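PDB 5DLL: aminopeptidase N from Francisella tularensis subsp. tularensis, which probably helps degrade intracellular peptides as a zinc-dependent aminopeptidase of the M1 family, releasing single amino acids, preferably alanine, from their N-termini. Local coordinates for residues M246-D249 against E250-G254; T335-R338 against D339-T343; L346-R349 against D350-R353; G396-I399 against I400-I403. One frame throughout, in Å; residues are numbered along the deposited sequence.

Interaction 1: residues M246-D249 against E250-G254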
loop_
_atom_site.group_PDB
_atom_site.type_symbol
_atom_site.label_atom_id
_atom_site.label_comp_id
_atom_site.label_asym_id
_atom_site.label_seq_id
_atom_site.Cartn_x
_atom_site.Cartn_y
_atom_site.Cartn_z
ATOM N N MET A 246 17.244 7.707 2.490
ATOM C CA MET A 246 17.808 9.001 2.857
ATOM C C MET A 246 18.485 9.676 1.669
ATOM O O MET A 246 18.274 10.866 1.420
ATOM C CB MET A 246 18.809 8.837 4.005
ATOM C CG MET A 246 18.190 8.865 5.391
ATOM S SD MET A 246 19.366 8.458 6.696
ATOM C CE MET A 246 18.685 9.389 8.065
ATOM N N LYS A 247 19.297 8.904 0.949
ATOM C CA LYS A 247 20.031 9.392 -0.223
ATOM C C LYS A 247 19.103 9.802 -1.362
ATOM O O LYS A 247 19.340 10.812 -2.022
ATOM C CB LYS A 247 21.000 8.314 -0.711
ATOM C CG LYS A 247 21.800 8.678 -1.953
ATOM C CD LYS A 247 22.787 7.573 -2.299
ATOM C CE LYS A 247 23.272 7.679 -3.738
ATOM N NZ LYS A 247 23.963 8.970 -4.010
ATOM N N TRP A 248 18.056 9.015 -1.593
ATOM C CA TRP A 248 17.127 9.276 -2.686
ATOM C C TRP A 248 16.338 10.552 -2.448
ATOM O O TRP A 248 16.002 11.275 -3.388
ATOM C CB TRP A 248 16.164 8.106 -2.860
ATOM C CG TRP A 248 15.142 8.341 -3.921
ATOM C CD1 TRP A 248 15.287 8.138 -5.259
ATOM C CD2 TRP A 248 13.809 8.827 -3.731
ATOM N NE1 TRP A 248 14.127 8.465 -5.918
ATOM C CE2 TRP A 248 13.201 8.889 -5.001
ATOM C CE3 TRP A 248 13.066 9.208 -2.608
ATOM C CZ2 TRP A 248 11.881 9.317 -5.180
ATOM C CZ3 TRP A 248 11.755 9.638 -2.791
ATOM C CH2 TRP A 248 11.179 9.688 -4.067
ATOM N N ASP A 249 16.042 10.818 -1.184
ATOM C CA ASP A 249 15.290 11.999 -0.809
ATOM C C ASP A 249 16.161 13.228 -1.025
ATOM O O ASP A 249 15.683 14.241 -1.553
ATOM C CB ASP A 249 14.833 11.906 0.651
ATOM C CG ASP A 249 13.407 12.402 0.861
ATOM O OD1 ASP A 249 12.815 12.995 -0.068
ATOM O OD2 ASP A 249 12.864 12.190 1.970
ATOM N N GLU A 250 17.434 13.129 -0.632
ATOM C CA GLU A 250 18.413 14.191 -0.903
ATOM C C GLU A 250 18.581 14.417 -2.402
ATOM O O GLU A 250 18.425 15.538 -2.889
ATOM C CB GLU A 250 19.777 13.862 -0.289
ATOM C CG GLU A 250 19.834 14.013 1.221
ATOM C CD GLU A 250 21.194 13.671 1.803
ATOM O OE1 GLU A 250 21.962 12.929 1.162
ATOM O OE2 GLU A 250 21.501 14.140 2.914
ATOM N N ASP A 251 18.886 13.347 -3.131
ATOM C CA ASP A 251 19.170 13.451 -4.562
ATOM C C ASP A 251 17.980 14.005 -5.345
ATOM O O ASP A 251 18.110 15.009 -6.029
ATOM C CB ASP A 251 19.594 12.091 -5.142
ATOM C CG ASP A 251 21.012 11.677 -4.722
ATOM O OD1 ASP A 251 21.782 12.520 -4.206
ATOM O OD2 ASP A 251 21.360 10.492 -4.921
ATOM N N ARG A 252 16.821 13.371 -5.227
ATOM C CA ARG A 252 15.679 13.747 -6.053
ATOM C C ARG A 252 14.835 14.903 -5.503
ATOM O O ARG A 252 14.362 15.740 -6.274
ATOM C CB ARG A 252 14.779 12.541 -6.312
ATOM C CG ARG A 252 13.616 12.893 -7.214
ATOM C CD ARG A 252 13.053 11.714 -7.980
ATOM N NE ARG A 252 11.838 12.134 -8.673
ATOM C CZ ARG A 252 10.940 11.319 -9.213
ATOM N NH1 ARG A 252 11.103 9.999 -9.167
ATOM N NH2 ARG A 252 9.868 11.834 -9.808
ATOM N N PHE A 253 14.631 14.948 -4.189
ATOM C CA PHE A 253 13.717 15.932 -3.592
ATOM C C PHE A 253 14.399 17.113 -2.892
ATOM O O PHE A 253 13.750 18.122 -2.606
ATOM C CB PHE A 253 12.735 15.231 -2.642
ATOM C CG PHE A 253 11.496 14.724 -3.325
ATOM C CD1 PHE A 253 11.480 13.476 -3.936
ATOM C CD2 PHE A 253 10.346 15.501 -3.371
ATOM C CE1 PHE A 253 10.339 13.014 -4.576
ATOM C CE2 PHE A 253 9.201 15.044 -4.009
ATOM C CZ PHE A 253 9.198 13.800 -4.614
ATOM N N GLY A 254 15.698 16.997 -2.635
ATOM C CA GLY A 254 16.431 18.033 -1.918
ATOM C C GLY A 254 16.051 18.078 -0.448
ATOM O O GLY A 254 16.090 19.140 0.179
#
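K247 and D251, one turn apart near the C-terminal end of helix 236-253, form the salt bridge of this contact. NZ of K247 sits 3.1 Å from OD2 of D251 and uses the syn lone pair of that oxygen. The lysine chain is extended until it bends at its last torsion (chi4 60°), which turns the ammonium onto the carboxylate.

The backbone follows the usual i to i+4 pattern. The bond from D251 N to K247 O is 2.8 Å long and nearly straight, whereas the one from F253 N to D249 O, 2.9 Å, is bent to 136° as the helix runs out. G254 then leaves helical geometry with positive phi.

Packing centres on W248. R252 lays CB over one face of the indole, and its CD comes 3.9 Å from CZ2 of W248, the two side chains running the same way. Its guanidinium goes on to E341, D345 and E409, and D345 also takes the indole N-H. F253 meets W248 obliquely, CE1 lying 3.5 Å from CH2 of W248 with the ring planes at 54°. D249 brings OD1 within 3.4 Å of CB of F253, and this same oxygen holds R338.

The helix is the crossover of a beta-alpha-beta unit between parallel strands 220-227 and 261-267, and here it packs against the zinc-site helices of the M1 peptidase domain.

Interaction 2: residues T335-R338 against D339-T343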
loop_
_atom_site.group_PDB
_atom_site.type_symbol
_atom_site.label_atom_id
_atom_site.label_comp_id
_atom_site.label_asym_id
_atom_site.label_seq_id
_atom_site.Cartn_x
_atom_site.Cartn_y
_atom_site.Cartn_z
ATOM N N THR A 335 2.965 11.022 0.262
ATOM C CA THR A 335 4.001 10.092 0.718
ATOM C C THR A 335 3.939 8.748 -0.017
ATOM O O THR A 335 4.953 8.059 -0.135
ATOM C CB THR A 335 3.885 9.830 2.238
ATOM O OG1 THR A 335 3.698 11.067 2.938
ATOM C CG2 THR A 335 5.133 9.142 2.764
ATOM N N VAL A 336 2.749 8.369 -0.482
ATOM C CA VAL A 336 2.564 7.160 -1.292
ATOM C C VAL A 336 3.148 7.397 -2.679
ATOM O O VAL A 336 3.874 6.551 -3.215
ATOM C CB VAL A 336 1.071 6.762 -1.409
ATOM C CG1 VAL A 336 0.854 5.739 -2.516
ATOM C CG2 VAL A 336 0.552 6.202 -0.087
ATOM N N PHE A 337 2.826 8.548 -3.261
ATOM C CA PHE A 337 3.401 8.944 -4.540
ATOM C C PHE A 337 4.923 8.899 -4.465
ATOM O O PHE A 337 5.587 8.404 -5.373
ATOM C CB PHE A 337 2.932 10.347 -4.931
ATOM C CG PHE A 337 3.677 10.928 -6.096
ATOM C CD1 PHE A 337 3.352 10.563 -7.389
ATOM C CD2 PHE A 337 4.708 11.836 -5.895
ATOM C CE1 PHE A 337 4.041 11.091 -8.464
ATOM C CE2 PHE A 337 5.398 12.376 -6.967
ATOM C CZ PHE A 337 5.066 12.002 -8.253
ATOM N N ARG A 338 5.469 9.401 -3.368
ATOM C CA ARG A 338 6.908 9.398 -3.173
ATOM C C ARG A 338 7.479 7.985 -3.047
ATOM O O ARG A 338 8.481 7.677 -3.682
ATOM C CB ARG A 338 7.276 10.233 -1.957
ATOM C CG ARG A 338 6.950 11.707 -2.127
ATOM C CD ARG A 338 7.204 12.451 -0.834
ATOM N NE ARG A 338 8.638 12.514 -0.566
ATOM C CZ ARG A 338 9.180 12.830 0.604
ATOM N NH1 ARG A 338 8.421 13.106 1.653
ATOM N NH2 ARG A 338 10.491 12.862 0.725
ATOM N N ASP A 339 6.840 7.130 -2.252
ATOM C CA ASP A 339 7.315 5.747 -2.085
ATOM C C ASP A 339 7.270 4.957 -3.399
ATOM O O ASP A 339 8.136 4.119 -3.645
ATOM C CB ASP A 339 6.568 5.004 -0.947
ATOM C CG ASP A 339 5.430 4.089 -1.444
ATOM O OD1 ASP A 339 4.277 4.290 -1.008
ATOM O OD2 ASP A 339 5.683 3.150 -2.235
ATOM N N GLN A 340 6.271 5.216 -4.238
ATOM C CA GLN A 340 6.168 4.495 -5.508
ATOM C C GLN A 340 7.135 5.055 -6.557
ATOM O O GLN A 340 7.548 4.339 -7.467
ATOM C CB GLN A 340 4.716 4.424 -6.008
ATOM C CG GLN A 340 4.034 5.742 -6.314
ATOM C CD GLN A 340 2.525 5.594 -6.481
ATOM O OE1 GLN A 340 1.910 4.692 -5.905
ATOM N NE2 GLN A 340 1.917 6.493 -7.260
ATOM N N GLU A 341 7.517 6.322 -6.404
ATOM C CA GLU A 341 8.600 6.922 -7.202
ATOM C C GLU A 341 9.979 6.441 -6.768
ATOM O O GLU A 341 10.879 6.286 -7.592
ATOM C CB GLU A 341 8.563 8.448 -7.092
ATOM C CG GLU A 341 7.438 9.099 -7.874
ATOM C CD GLU A 341 7.595 8.919 -9.367
ATOM O OE1 GLU A 341 8.726 9.062 -9.880
ATOM O OE2 GLU A 341 6.583 8.629 -10.032
ATOM N N PHE A 342 10.142 6.246 -5.466
ATOM C CA PHE A 342 11.384 5.743 -4.883
ATOM C C PHE A 342 11.648 4.339 -5.386
ATOM O O PHE A 342 12.730 4.036 -5.891
ATOM C CB PHE A 342 11.255 5.766 -3.358
ATOM C CG PHE A 342 12.326 5.007 -2.621
ATOM C CD1 PHE A 342 13.665 5.312 -2.796
ATOM C CD2 PHE A 342 11.979 4.028 -1.688
ATOM C CE1 PHE A 342 14.645 4.630 -2.091
ATOM C CE2 PHE A 342 12.951 3.344 -0.978
ATOM C CZ PHE A 342 14.289 3.646 -1.180
ATOM N N THR A 343 10.638 3.486 -5.260
ATOM C CA THR A 343 10.716 2.126 -5.771
ATOM C C THR A 343 10.935 2.081 -7.294
ATOM O O THR A 343 11.657 1.216 -7.783
ATOM C CB THR A 343 9.469 1.327 -5.353
ATOM O OG1 THR A 343 9.518 1.121 -3.940
ATOM C CG2 THR A 343 9.408 -0.034 -6.039
#
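Residues T335-R338 and D339-T343 are successive turns of helix 328-346, joined by unbroken i to i+4 bonds: D339 N reaches T335 O at 3.0 Å, Q340 N reaches V336 O at 2.9 Å, and the pattern continues through E341 and F342 to T343.

Among the side chains, F337 and E341 make the clearest contact. CG of E341 stands over one face of the phenyl ring, offset toward its rim, in a CH-pi contact 3.9 Å from the centroid of F337. F337 has CG anti to its backbone N (chi1 169°), which leans the outward-pointing ring toward the next turn, under CG of E341. E341 then folds back at chi2 (-66°), which brings its carboxylate over the rim on that same side, its plane 31° from that of the ring, with OE2 3.9 Å from CE1 of F337. That carboxylate is held by three arginines: OE2 by R401, OE1 by R252 and R349. V336 and D339 lie side by side, CG1 of the valine 4.0 Å from OD1 of the aspartate. R338 bends away at chi3 toward D249 and T316, with its guanidinium over the ring of F253.

This helix also carries the zinc ligand E332. OD1 of D339 accepts a hydrogen bond from ND1 of the zinc ligand H309, which makes D339 a second-shell residue: it fixes the rotation of that imidazole and would probably make it a stronger electron donor to the metal. The buried charge of E341, meanwhile, is matched by arginines from three other parts of the peptidase domain.

Interaction 3: residues L346-R349 against D350-R353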
loop_
_atom_site.group_PDB
_atom_site.type_symbol
_atom_site.label_atom_id
_atom_site.label_comp_id
_atom_site.label_asym_id
_atom_site.label_seq_id
_atom_site.Cartn_x
_atom_site.Cartn_y
_atom_site.Cartn_z
ATOM N N LEU A 346 14.857 3.065 -8.172
ATOM C CA LEU A 346 15.842 2.060 -7.739
ATOM C C LEU A 346 15.536 0.621 -8.189
ATOM O O LEU A 346 16.325 -0.285 -7.919
ATOM C CB LEU A 346 16.011 2.095 -6.214
ATOM C CG LEU A 346 16.851 3.230 -5.620
ATOM C CD1 LEU A 346 16.196 4.590 -5.814
ATOM C CD2 LEU A 346 17.088 2.965 -4.142
ATOM N N ASN A 347 14.401 0.406 -8.854
ATOM C CA ASN A 347 14.078 -0.898 -9.447
ATOM C C ASN A 347 13.618 -0.686 -10.899
ATOM O O ASN A 347 14.303 -0.001 -11.650
ATOM C CB ASN A 347 13.037 -1.652 -8.599
ATOM C CG ASN A 347 13.458 -1.808 -7.141
ATOM O OD1 ASN A 347 13.898 -2.880 -6.726
ATOM N ND2 ASN A 347 13.318 -0.741 -6.356
ATOM N N SER A 348 12.479 -1.255 -11.297
ATOM C CA SER A 348 11.916 -1.022 -12.628
ATOM C C SER A 348 10.717 -0.078 -12.564
ATOM O O SER A 348 9.715 -0.393 -11.918
ATOM C CB SER A 348 11.475 -2.345 -13.248
ATOM O OG SER A 348 10.852 -2.125 -14.503
ATOM N N ARG A 349 10.812 1.063 -13.243
ATOM C CA ARG A 349 9.733 2.056 -13.244
ATOM C C ARG A 349 8.448 1.492 -13.825
ATOM O O ARG A 349 7.374 1.660 -13.249
ATOM C CB ARG A 349 10.120 3.302 -14.047
ATOM C CG ARG A 349 11.192 4.173 -13.399
ATOM C CD ARG A 349 11.090 5.622 -13.848
ATOM N NE ARG A 349 9.752 6.159 -13.604
ATOM C CZ ARG A 349 9.350 6.749 -12.478
ATOM N NH1 ARG A 349 10.175 6.923 -11.448
ATOM N NH2 ARG A 349 8.102 7.179 -12.388
ATOM N N ASP A 350 8.571 0.822 -14.967
ATOM C CA ASP A 350 7.414 0.344 -15.724
ATOM C C ASP A 350 6.626 -0.727 -14.970
ATOM O O ASP A 350 5.398 -0.713 -14.980
ATOM C CB ASP A 350 7.858 -0.201 -17.087
ATOM C CG ASP A 350 8.562 0.847 -17.939
ATOM O OD1 ASP A 350 8.009 1.954 -18.105
ATOM O OD2 ASP A 350 9.670 0.560 -18.445
ATOM N N VAL A 351 7.334 -1.643 -14.314
ATOM C CA VAL A 351 6.700 -2.718 -13.550
ATOM C C VAL A 351 5.991 -2.149 -12.323
ATOM O O VAL A 351 4.818 -2.452 -12.076
ATOM C CB VAL A 351 7.727 -3.784 -13.106
ATOM C CG1 VAL A 351 7.081 -4.826 -12.198
ATOM C CG2 VAL A 351 8.351 -4.453 -14.323
ATOM N N LYS A 352 6.701 -1.322 -11.558
ATOM C CA LYS A 352 6.100 -0.654 -10.412
ATOM C C LYS A 352 4.845 0.086 -10.841
ATOM O O LYS A 352 3.839 0.066 -10.138
ATOM C CB LYS A 352 7.077 0.331 -9.764
ATOM C CG LYS A 352 6.502 1.111 -8.584
ATOM C CD LYS A 352 5.850 0.197 -7.550
ATOM C CE LYS A 352 5.482 0.949 -6.281
ATOM N NZ LYS A 352 4.566 0.154 -5.411
ATOM N N ARG A 353 4.914 0.729 -12.002
ATOM C CA ARG A 353 3.801 1.506 -12.521
ATOM C C ARG A 353 2.634 0.626 -12.971
ATOM O O ARG A 353 1.476 1.021 -12.832
ATOM C CB ARG A 353 4.269 2.409 -13.669
ATOM C CG ARG A 353 3.232 3.407 -14.161
ATOM C CD ARG A 353 2.611 4.200 -13.021
ATOM N NE ARG A 353 1.537 5.075 -13.481
ATOM C CZ ARG A 353 0.552 5.538 -12.713
ATOM N NH1 ARG A 353 0.474 5.205 -11.426
ATOM N NH2 ARG A 353 -0.375 6.333 -13.243
#
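S348 is the N-cap of helix 349-369, and the chain changes there from an irregular link to helical turns, with K352 N bonded to S348 O at 3.2 Å and R353 N to R349 O at 2.9 Å. The side chain of S348 meets V351 on the first turn. Its OG, anti to the backbone N (chi1 176°), lies 3.4 Å from CG2 of V351, and its CB comes 3.9 Å from the same methyl. The hydroxyl is thus packed against the valine while it hydrogen-bonds to the carboxylate of D604.

Beyond their first carbons the longer chains spread out. K352 has CB 3.5 Å from S348 O, then bends at chi2 and carries its ammonium to D356. R353 sets CB 3.2 Å from R349 O and sends its guanidinium to E398 and to the backbone carbonyl of D539. R349 bends at chi3 (55°), and its NH1 reaches D345.

The corner therefore ties several parts together: R349 and K352 lean back on helix 328-346, D350 and V351 rest on helix 605-612 of the C-terminal helical region, and R353 points to helix 390-423.

Interaction 4: residues G396-I399 against I400-I403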
loop_
_atom_site.group_PDB
_atom_site.type_symbol
_atom_site.label_atom_id
_atom_site.label_comp_id
_atom_site.label_asym_id
_atom_site.label_seq_id
_atom_site.Cartn_x
_atom_site.Cartn_y
_atom_site.Cartn_z
ATOM N N GLY A 396 -5.390 8.978 -4.203
ATOM C CA GLY A 396 -4.764 10.199 -3.690
ATOM C C GLY A 396 -3.409 10.465 -4.329
ATOM O O GLY A 396 -3.125 11.588 -4.738
ATOM N N ALA A 397 -2.580 9.425 -4.412
ATOM C CA ALA A 397 -1.268 9.509 -5.067
ATOM C C ALA A 397 -1.380 9.788 -6.573
ATOM O O ALA A 397 -0.594 10.564 -7.121
ATOM C CB ALA A 397 -0.479 8.231 -4.831
ATOM N N GLU A 398 -2.354 9.152 -7.229
ATOM C CA GLU A 398 -2.631 9.394 -8.652
ATOM C C GLU A 398 -2.900 10.866 -8.926
ATOM O O GLU A 398 -2.476 11.389 -9.955
ATOM C CB GLU A 398 -3.839 8.577 -9.139
ATOM C CG GLU A 398 -3.602 7.078 -9.222
ATOM C CD GLU A 398 -2.578 6.696 -10.273
ATOM O OE1 GLU A 398 -2.819 6.972 -11.475
ATOM O OE2 GLU A 398 -1.534 6.115 -9.894
ATOM N N ILE A 399 -3.605 11.527 -8.011
ATOM C CA ILE A 399 -3.909 12.952 -8.162
ATOM C C ILE A 399 -2.636 13.793 -8.045
ATOM O O ILE A 399 -2.459 14.771 -8.780
ATOM C CB ILE A 399 -4.957 13.431 -7.130
ATOM C CG1 ILE A 399 -6.294 12.706 -7.335
ATOM C CG2 ILE A 399 -5.171 14.937 -7.224
ATOM C CD1 ILE A 399 -6.957 12.930 -8.678
ATOM N N ILE A 400 -1.755 13.407 -7.127
ATOM C CA ILE A 400 -0.463 14.070 -6.971
ATOM C C ILE A 400 0.432 13.805 -8.181
ATOM O O ILE A 400 1.163 14.692 -8.628
ATOM C CB ILE A 400 0.204 13.636 -5.653
ATOM C CG1 ILE A 400 -0.490 14.352 -4.489
ATOM C CG2 ILE A 400 1.693 13.951 -5.646
ATOM C CD1 ILE A 400 -0.676 13.499 -3.259
ATOM N N ARG A 401 0.354 12.588 -8.711
ATOM C CA ARG A 401 1.062 12.214 -9.931
ATOM C C ARG A 401 0.571 12.998 -11.150
ATOM O O ARG A 401 1.356 13.331 -12.033
ATOM C CB ARG A 401 0.912 10.709 -10.177
ATOM C CG ARG A 401 1.605 10.206 -11.431
ATOM C CD ARG A 401 1.515 8.694 -11.539
ATOM N NE ARG A 401 2.279 8.029 -10.487
ATOM C CZ ARG A 401 3.603 7.907 -10.469
ATOM N NH1 ARG A 401 4.353 8.412 -11.444
ATOM N NH2 ARG A 401 4.190 7.283 -9.461
ATOM N N MET A 402 -0.726 13.282 -11.197
ATOM C CA MET A 402 -1.302 14.076 -12.285
ATOM C C MET A 402 -0.773 15.508 -12.323
ATOM O O MET A 402 -0.738 16.127 -13.387
ATOM C CB MET A 402 -2.831 14.099 -12.193
ATOM C CG MET A 402 -3.513 13.013 -13.007
ATOM S SD MET A 402 -5.274 12.897 -12.656
ATOM C CE MET A 402 -5.830 14.515 -13.163
ATOM N N ILE A 403 -0.378 16.034 -11.165
ATOM C CA ILE A 403 0.235 17.361 -11.088
ATOM C C ILE A 403 1.691 17.283 -11.546
ATOM O O ILE A 403 2.197 18.206 -12.185
ATOM C CB ILE A 403 0.168 17.949 -9.662
ATOM C CG1 ILE A 403 -1.285 18.034 -9.174
ATOM C CG2 ILE A 403 0.786 19.337 -9.636
ATOM C CD1 ILE A 403 -1.429 18.298 -7.689
#
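The amide N of R401 donates to A397 O at 2.7 Å, and this is the shortest of the backbone bonds in this part of helix 390-423. M402 N follows with a 2.9 Å bond to E398 O, while the bond from I403 N to I399 O, 3.4 Å, is weak.

Carbonyls of this turn also meet side-chain carbons from the next. CB of R401 lies 3.4 Å from A397 O. In I400, CG1 is anti to the carbonyl carbon (chi1 -76°), which places CD1 3.4 Å from G396 O.

This largely buried part of the long helix runs through the M1 peptidase domain beside helix 328-346, with A397 against V336 and I400 and R401 against F337. On other sides I399 and M402 pack on W451, and I400 and I403 on F433.

E398 and R401 approach without a salt bridge, OE2 of E398 being 4.3 Å from NE of R401. Each has its main partner on another helix, R353 for the glutamate and E341 for the arginine. A bend at chi3 (-67°) turns the guanidinium of R401 toward E341. I399 and M402 touch loosely, CD1 of I399 lying 4.3 Å from SD of M402.

In the fold
All four contacts belong to the M1 peptidase domain and come in numerical order along the chain, on helix 236-253, helix 328-346, the link into and start of helix 349-369, and helix 390-423. Interaction 2 is the hub: its centre is about 12 Å from that of interaction 1 and about 11 Å from those of interactions 3 and 4, and it touches all three. Interactions 1 and 4 lie about 20 Å apart between centres, without touching. Interactions 3 and 4, with centres about 17 Å apart, are joined by a salt bridge. Charged side chains thus knit four helices together around the one that supplies a zinc ligand, so the metal site is backed by a partly buried ionic network as well as by apolar packing.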